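Local coordinates for coat protein (Sulfolobus turreted icosahedral virus, PDB 2BBD) that forms the major building block of the icosahedral shell of an archaeal virus, with a structure that points to common ancestry with eukaryotic and bacterial viral capsid proteins, at residues Glu117-Gln129 and Leu170-Pro183. Numbering follows the deposited sequence.
Sequences EFDLARFPATMVQ and LGADGEMPLATVLP
Leu120 and Pro183 bring the two backbones within 5.9 Å, CA to CA, where the chain of strand 108-123 turns a corner at Ala121 and Arg122 beside the start of strand 182-193, and no direct hydrogen bond joins the segments. Water links them instead: one molecule donates to both Leu120 O and Val181 O, and another donates to Arg122 O and to Thr180 OG1, whose hydroxyl itself donates to Pro177 O. Pro183, with no N-H to offer, lays its ring beside Leu120, CG 3.7 Å from Leu120 CA. The methyl of Ala121 points at the other segment, CB 3.4 Å from Val181 O, and its own N is held by Asp119 OD2 in an Asx turn. Pro124, centre of an inverse gamma turn, packs CB against Pro177 CD at 3.6 Å and lies nearly perpendicular across Met176. At chi1 -165° the Phe123 ring swings away from its backbone N, bringing its CD1-CE1 edge to Leu182 CD2, 3.7 Å from CE1. Both methionines are selenomethionine. The unbranched chain of Met127, bent at chi3 (74°), runs antiparallel alongside Pro177, SE 3.7 Å from Pro177 CD, while Met176 CE presses tightly on Val128 CG1 at 3.5 Å; Tyr68 also touches Met176, Val128 and Leu182. Apolar packing and bridging water thus join strands of two different sheets without direct backbone pairing.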
ATOM      1  N   GLU A 117      -0.549   6.605   4.851  1.00 25.00           N
ATOM      2  CA  GLU A 117      -1.833   6.458   5.519  1.00 25.36           C
ATOM      3  C   GLU A 117      -2.376   5.065   5.293  1.00 25.49           C
ATOM      4  O   GLU A 117      -2.132   4.451   4.250  1.00 26.95           O
ATOM      5  CB  GLU A 117      -2.855   7.475   5.011  1.00 28.44           C
ATOM      6  CG  GLU A 117      -2.507   8.907   5.324  1.00 31.73           C
ATOM      7  CD  GLU A 117      -3.688   9.850   5.167  1.00 35.71           C
ATOM      8  OE1 GLU A 117      -4.438   9.718   4.170  1.00 38.07           O
ATOM      9  OE2 GLU A 117      -3.855  10.730   6.039  1.00 36.67           O
ATOM     10  N   PHE A 118      -3.099   4.569   6.290  1.00 25.12           N
ATOM     11  CA  PHE A 118      -3.708   3.255   6.235  1.00 22.07           C
ATOM     12  C   PHE A 118      -5.215   3.460   6.337  1.00 24.78           C
ATOM     13  O   PHE A 118      -5.727   3.987   7.330  1.00 23.39           O
ATOM     14  CB  PHE A 118      -3.225   2.374   7.397  1.00 22.29           C
ATOM     15  CG  PHE A 118      -1.731   2.201   7.451  1.00 21.62           C
ATOM     16  CD1 PHE A 118      -0.912   3.232   7.901  1.00 22.37           C
ATOM     17  CD2 PHE A 118      -1.141   1.025   7.002  1.00 20.69           C
ATOM     18  CE1 PHE A 118       0.481   3.099   7.898  1.00 23.15           C
ATOM     19  CE2 PHE A 118       0.240   0.874   6.991  1.00 20.69           C
ATOM     20  CZ  PHE A 118       1.057   1.916   7.440  1.00 22.85           C
ATOM     21  N   ASP A 119      -5.924   3.071   5.290  1.00 23.67           N
ATOM     22  CA  ASP A 119      -7.365   3.197   5.279  1.00 25.23           C
ATOM     23  C   ASP A 119      -7.907   1.907   5.888  1.00 25.22           C
ATOM     24  O   ASP A 119      -7.686   0.827   5.359  1.00 26.57           O
ATOM     25  CB  ASP A 119      -7.849   3.385   3.841  1.00 25.35           C
ATOM     26  CG  ASP A 119      -9.350   3.578   3.744  1.00 28.37           C
ATOM     27  OD1 ASP A 119      -9.814   3.907   2.634  1.00 34.83           O
ATOM     28  OD2 ASP A 119     -10.066   3.398   4.756  1.00 28.16           O
ATOM     29  N   LEU A 120      -8.585   2.023   7.025  1.00 27.67           N
ATOM     30  CA  LEU A 120      -9.152   0.856   7.690  1.00 29.41           C
ATOM     31  C   LEU A 120     -10.661   0.791   7.526  1.00 30.02           C
ATOM     32  O   LEU A 120     -11.331   0.138   8.317  1.00 32.84           O
ATOM     33  CB  LEU A 120      -8.833   0.868   9.188  1.00 31.33           C
ATOM     34  CG  LEU A 120      -7.415   0.532   9.654  1.00 33.52           C
ATOM     35  CD1 LEU A 120      -6.462   1.636   9.253  1.00 35.05           C
ATOM     36  CD2 LEU A 120      -7.415   0.352  11.162  1.00 32.23           C
ATOM     37  N   ALA A 121     -11.192   1.466   6.509  1.00 30.28           N
ATOM     38  CA  ALA A 121     -12.635   1.482   6.289  1.00 30.03           C
ATOM     39  C   ALA A 121     -13.238   1.997   7.598  1.00 30.40           C
ATOM     40  O   ALA A 121     -13.034   3.160   7.962  1.00 32.15           O
ATOM     41  CB  ALA A 121     -13.130   0.070   5.971  1.00 27.96           C
ATOM     42  N   ARG A 122     -13.987   1.157   8.299  1.00 28.27           N
ATOM     43  CA  ARG A 122     -14.525   1.571   9.594  1.00 29.63           C
ATOM     44  C   ARG A 122     -14.366   0.378  10.519  1.00 27.48           C
ATOM     45  O   ARG A 122     -15.316  -0.329  10.826  1.00 29.38           O
ATOM     46  CB  ARG A 122     -15.991   2.000   9.495  1.00 30.76           C
ATOM     47  CG  ARG A 122     -16.366   2.968  10.606  1.00 35.69           C
ATOM     48  CD  ARG A 122     -17.819   3.391  10.551  1.00 36.79           C
ATOM     49  NE  ARG A 122     -18.716   2.263  10.770  1.00 35.71           N
ATOM     50  CZ  ARG A 122     -20.033   2.383  10.911  1.00 38.38           C
ATOM     51  NH1 ARG A 122     -20.603   3.585  10.855  1.00 35.82           N
ATOM     52  NH2 ARG A 122     -20.777   1.303  11.111  1.00 32.72           N
ATOM     53  N   PHE A 123     -13.122   0.164  10.935  1.00 27.06           N
ATOM     54  CA  PHE A 123     -12.722  -0.941  11.793  1.00 25.44           C
ATOM     55  C   PHE A 123     -13.297  -0.855  13.208  1.00 26.45           C
ATOM     56  O   PHE A 123     -13.151   0.160  13.888  1.00 28.40           O
ATOM     57  CB  PHE A 123     -11.195  -0.973  11.851  1.00 23.65           C
ATOM     58  CG  PHE A 123     -10.633  -2.238  12.404  1.00 22.47           C
ATOM     59  CD1 PHE A 123     -10.679  -3.412  11.667  1.00 23.00           C
ATOM     60  CD2 PHE A 123     -10.048  -2.256  13.669  1.00 23.72           C
ATOM     61  CE1 PHE A 123     -10.147  -4.600  12.181  1.00 24.55           C
ATOM     62  CE2 PHE A 123      -9.512  -3.435  14.193  1.00 23.95           C
ATOM     63  CZ  PHE A 123      -9.561  -4.610  13.447  1.00 23.48           C
ATOM     64  N   PRO A 124     -13.961  -1.930  13.668  1.00 26.64           N
ATOM     65  CA  PRO A 124     -14.563  -1.979  15.008  1.00 26.58           C
ATOM     66  C   PRO A 124     -13.483  -2.248  16.064  1.00 27.22           C
ATOM     67  O   PRO A 124     -13.467  -3.299  16.721  1.00 27.39           O
ATOM     68  CB  PRO A 124     -15.567  -3.118  14.878  1.00 25.68           C
ATOM     69  CG  PRO A 124     -14.835  -4.088  13.979  1.00 26.73           C
ATOM     70  CD  PRO A 124     -14.202  -3.184  12.924  1.00 25.38           C
ATOM     71  N   ALA A 125     -12.586  -1.281  16.217  1.00 26.57           N
ATOM     72  CA  ALA A 125     -11.458  -1.395  17.133  1.00 26.48           C
ATOM     73  C   ALA A 125     -11.826  -1.693  18.581  1.00 27.46           C
ATOM     74  O   ALA A 125     -11.098  -2.396  19.271  1.00 27.18           O
ATOM     75  CB  ALA A 125     -10.612  -0.134  17.057  1.00 22.26           C
ATOM     76  N   THR A 126     -12.952  -1.166  19.041  1.00 29.82           N
ATOM     77  CA  THR A 126     -13.379  -1.393  20.416  1.00 31.18           C
ATOM     78  C   THR A 126     -13.851  -2.830  20.649  1.00 32.41           C
ATOM     79  O   THR A 126     -14.123  -3.224  21.778  1.00 32.55           O
ATOM     80  CB  THR A 126     -14.511  -0.427  20.808  1.00 31.13           C
ATOM     81  OG1 THR A 126     -15.621  -0.603  19.920  1.00 31.28           O
ATOM     82  CG2 THR A 126     -14.031   1.014  20.725  1.00 30.91           C
HETATM   83  N   MSE A 127     -13.922  -3.623  19.585  1.00 34.04           N
HETATM   84  CA  MSE A 127     -14.379  -4.999  19.710  1.00 33.74           C
HETATM   85  C   MSE A 127     -13.286  -6.042  19.514  1.00 32.54           C
HETATM   86  O   MSE A 127     -13.537  -7.247  19.622  1.00 32.80           O
HETATM   87  CB  MSE A 127     -15.529  -5.238  18.727  1.00 37.01           C
HETATM   88  CG  MSE A 127     -16.761  -4.403  19.059  1.00 42.02           C
HETATM   89 SE   MSE A 127     -18.280  -4.695  17.892  1.00 53.12          SE
HETATM   90  CE  MSE A 127     -18.832  -6.435  18.554  1.00 47.61           C
ATOM     91  N   VAL A 128     -12.069  -5.583  19.241  1.00 30.78           N
ATOM     92  CA  VAL A 128     -10.952  -6.497  19.029  1.00 29.58           C
ATOM     93  C   VAL A 128      -9.838  -6.228  20.038  1.00 30.05           C
ATOM     94  O   VAL A 128      -9.884  -5.247  20.778  1.00 29.42           O
ATOM     95  CB  VAL A 128     -10.364  -6.360  17.598  1.00 29.86           C
ATOM     96  CG1 VAL A 128     -11.463  -6.521  16.552  1.00 28.93           C
ATOM     97  CG2 VAL A 128      -9.673  -5.016  17.451  1.00 27.64           C
ATOM     98  N   GLN A 129      -8.836  -7.100  20.042  1.00 29.28           N
ATOM     99  CA  GLN A 129      -7.705  -6.984  20.949  1.00 33.08           C
ATOM    100  C   GLN A 129      -6.383  -6.775  20.229  1.00 32.36           C
ATOM    101  O   GLN A 129      -6.194  -7.224  19.103  1.00 33.30           O
ATOM    102  CB  GLN A 129      -7.573  -8.257  21.798  1.00 37.75           C
ATOM    103  CG  GLN A 129      -8.771  -8.566  22.682  1.00 45.17           C
ATOM    104  CD  GLN A 129      -8.695  -7.872  24.024  1.00 49.26           C
ATOM    105  OE1 GLN A 129      -8.405  -6.674  24.105  1.00 51.98           O
ATOM    106  NE2 GLN A 129      -8.961  -8.622  25.094  1.00 50.73           N
ATOM    107  N   LEU A 170     -24.812  -7.216  14.863  1.00 36.37           N
ATOM    108  CA  LEU A 170     -23.601  -8.014  14.774  1.00 37.78           C
ATOM    109  C   LEU A 170     -23.782  -9.212  13.858  1.00 39.92           C
ATOM    110  O   LEU A 170     -24.901  -9.568  13.495  1.00 41.31           O
ATOM    111  CB  LEU A 170     -23.217  -8.501  16.170  1.00 38.23           C
ATOM    112  CG  LEU A 170     -22.476  -7.554  17.117  1.00 39.00           C
ATOM    113  CD1 LEU A 170     -22.845  -6.115  16.862  1.00 38.62           C
ATOM    114  CD2 LEU A 170     -22.793  -7.957  18.541  1.00 38.48           C
ATOM    115  N   GLY A 171     -22.670  -9.834  13.490  1.00 39.88           N
ATOM    116  CA  GLY A 171     -22.727 -11.000  12.631  1.00 40.79           C
ATOM    117  C   GLY A 171     -22.942 -12.260  13.451  1.00 41.46           C
ATOM    118  O   GLY A 171     -22.859 -12.236  14.680  1.00 41.23           O
ATOM    119  N   ALA A 172     -23.197 -13.362  12.758  1.00 42.23           N
ATOM    120  CA  ALA A 172     -23.457 -14.656  13.378  1.00 42.01           C
ATOM    121  C   ALA A 172     -22.626 -15.008  14.600  1.00 41.40           C
ATOM    122  O   ALA A 172     -23.156 -15.560  15.563  1.00 42.74           O
ATOM    123  CB  ALA A 172     -23.319 -15.762  12.335  1.00 43.30           C
ATOM    124  N   ASP A 173     -21.333 -14.703  14.575  1.00 41.19           N
ATOM    125  CA  ASP A 173     -20.473 -15.043  15.703  1.00 38.44           C
ATOM    126  C   ASP A 173     -20.377 -13.961  16.765  1.00 37.66           C
ATOM    127  O   ASP A 173     -19.607 -14.086  17.716  1.00 36.01           O
ATOM    128  CB  ASP A 173     -19.070 -15.419  15.214  1.00 39.64           C
ATOM    129  CG  ASP A 173     -18.353 -14.273  14.516  1.00 41.15           C
ATOM    130  OD1 ASP A 173     -17.197 -14.487  14.090  1.00 44.93           O
ATOM    131  OD2 ASP A 173     -18.927 -13.169  14.391  1.00 40.72           O
ATOM    132  N   GLY A 174     -21.158 -12.899  16.597  1.00 36.79           N
ATOM    133  CA  GLY A 174     -21.157 -11.811  17.561  1.00 36.64           C
ATOM    134  C   GLY A 174     -19.835 -11.087  17.789  1.00 36.12           C
ATOM    135  O   GLY A 174     -19.726 -10.280  18.707  1.00 33.11           O
ATOM    136  N   GLU A 175     -18.834 -11.358  16.956  1.00 36.42           N
ATOM    137  CA  GLU A 175     -17.528 -10.716  17.103  1.00 36.40           C
ATOM    138  C   GLU A 175     -17.459  -9.272  16.604  1.00 34.97           C
ATOM    139  O   GLU A 175     -16.911  -8.406  17.284  1.00 36.24           O
ATOM    140  CB  GLU A 175     -16.456 -11.553  16.407  1.00 38.20           C
ATOM    141  CG  GLU A 175     -16.313 -12.947  16.999  1.00 45.42           C
ATOM    142  CD  GLU A 175     -15.117 -13.711  16.451  1.00 49.90           C
ATOM    143  OE1 GLU A 175     -14.973 -14.905  16.801  1.00 55.11           O
ATOM    144  OE2 GLU A 175     -14.322 -13.129  15.679  1.00 51.00           O
HETATM  145  N   MSE A 176     -18.014  -9.006  15.426  1.00 33.67           N
HETATM  146  CA  MSE A 176     -17.985  -7.657  14.865  1.00 34.82           C
HETATM  147  C   MSE A 176     -19.315  -7.271  14.239  1.00 34.87           C
HETATM  148  O   MSE A 176     -20.190  -8.113  14.047  1.00 35.94           O
HETATM  149  CB  MSE A 176     -16.927  -7.545  13.764  1.00 35.85           C
HETATM  150  CG  MSE A 176     -15.542  -8.040  14.106  1.00 38.08           C
HETATM  151 SE   MSE A 176     -14.387  -7.768  12.539  1.00 48.92          SE
HETATM  152  CE  MSE A 176     -12.694  -7.463  13.446  1.00 40.61           C
ATOM    153  N   PRO A 177     -19.480  -5.980  13.902  1.00 33.93           N
ATOM    154  CA  PRO A 177     -20.737  -5.558  13.285  1.00 33.00           C
ATOM    155  C   PRO A 177     -20.932  -6.332  11.981  1.00 34.44           C
ATOM    156  O   PRO A 177     -19.958  -6.692  11.308  1.00 33.78           O
ATOM    157  CB  PRO A 177     -20.520  -4.065  13.045  1.00 30.86           C
ATOM    158  CG  PRO A 177     -19.625  -3.675  14.177  1.00 30.54           C
ATOM    159  CD  PRO A 177     -18.636  -4.818  14.235  1.00 31.16           C
ATOM    160  N   LEU A 178     -22.191  -6.594  11.637  1.00 34.23           N
ATOM    161  CA  LEU A 178     -22.531  -7.320  10.417  1.00 33.15           C
ATOM    162  C   LEU A 178     -22.018  -6.600   9.170  1.00 32.39           C
ATOM    163  O   LEU A 178     -21.473  -7.231   8.268  1.00 33.55           O
ATOM    164  CB  LEU A 178     -24.051  -7.483  10.311  1.00 34.68           C
ATOM    165  CG  LEU A 178     -24.600  -8.266   9.114  1.00 36.43           C
ATOM    166  CD1 LEU A 178     -24.269  -9.748   9.279  1.00 36.01           C
ATOM    167  CD2 LEU A 178     -26.116  -8.070   9.026  1.00 37.35           C
ATOM    168  N   ALA A 179     -22.201  -5.281   9.130  1.00 31.23           N
ATOM    169  CA  ALA A 179     -21.786  -4.463   7.990  1.00 33.18           C
ATOM    170  C   ALA A 179     -20.296  -4.113   7.986  1.00 34.52           C
ATOM    171  O   ALA A 179     -19.902  -3.043   7.514  1.00 37.87           O
ATOM    172  CB  ALA A 179     -22.611  -3.173   7.955  1.00 30.56           C
ATOM    173  N   THR A 180     -19.467  -5.016   8.492  1.00 33.30           N
ATOM    174  CA  THR A 180     -18.038  -4.762   8.550  1.00 31.52           C
ATOM    175  C   THR A 180     -17.263  -5.081   7.268  1.00 31.95           C
ATOM    176  O   THR A 180     -17.384  -6.171   6.703  1.00 30.28           O
ATOM    177  CB  THR A 180     -17.384  -5.546   9.715  1.00 31.79           C
ATOM    178  OG1 THR A 180     -17.832  -5.007  10.967  1.00 28.52           O
ATOM    179  CG2 THR A 180     -15.852  -5.451   9.639  1.00 31.06           C
ATOM    180  N   VAL A 181     -16.469  -4.110   6.827  1.00 29.95           N
ATOM    181  CA  VAL A 181     -15.612  -4.271   5.664  1.00 29.96           C
ATOM    182  C   VAL A 181     -14.178  -4.198   6.194  1.00 29.07           C
ATOM    183  O   VAL A 181     -13.755  -3.168   6.721  1.00 29.45           O
ATOM    184  CB  VAL A 181     -15.815  -3.143   4.620  1.00 29.31           C
ATOM    185  CG1 VAL A 181     -14.866  -3.348   3.449  1.00 30.63           C
ATOM    186  CG2 VAL A 181     -17.256  -3.134   4.129  1.00 28.94           C
ATOM    187  N   LEU A 182     -13.443  -5.296   6.063  1.00 28.67           N
ATOM    188  CA  LEU A 182     -12.060  -5.367   6.527  1.00 29.13           C
ATOM    189  C   LEU A 182     -11.043  -5.215   5.396  1.00 30.35           C
ATOM    190  O   LEU A 182     -11.007  -6.026   4.473  1.00 28.93           O
ATOM    191  CB  LEU A 182     -11.797  -6.708   7.215  1.00 30.41           C
ATOM    192  CG  LEU A 182     -12.580  -7.041   8.484  1.00 31.03           C
ATOM    193  CD1 LEU A 182     -12.165  -8.417   8.991  1.00 31.19           C
ATOM    194  CD2 LEU A 182     -12.315  -5.975   9.534  1.00 29.97           C
ATOM    195  N   PRO A 183     -10.204  -4.171   5.454  1.00 30.72           N
ATOM    196  CA  PRO A 183      -9.213  -4.007   4.392  1.00 29.88           C
ATOM    197  C   PRO A 183      -8.196  -5.143   4.461  1.00 29.55           C
ATOM    198  O   PRO A 183      -7.894  -5.648   5.542  1.00 28.58           O
ATOM    199  CB  PRO A 183      -8.599  -2.642   4.703  1.00 29.93           C
ATOM    200  CG  PRO A 183      -8.725  -2.554   6.199  1.00 32.18           C
ATOM    201  CD  PRO A 183     -10.120  -3.072   6.430  1.00 29.79           C
TER
HETATM  202  O   HOH W   1     -12.647  -2.330   9.014  1.00 31.14           O
HETATM  203  O   HOH W   2     -17.439  -2.425  11.622  1.00 31.60           O
HETATM  204  O   HOH W   3     -16.074  -1.643   8.107  1.00 34.19           O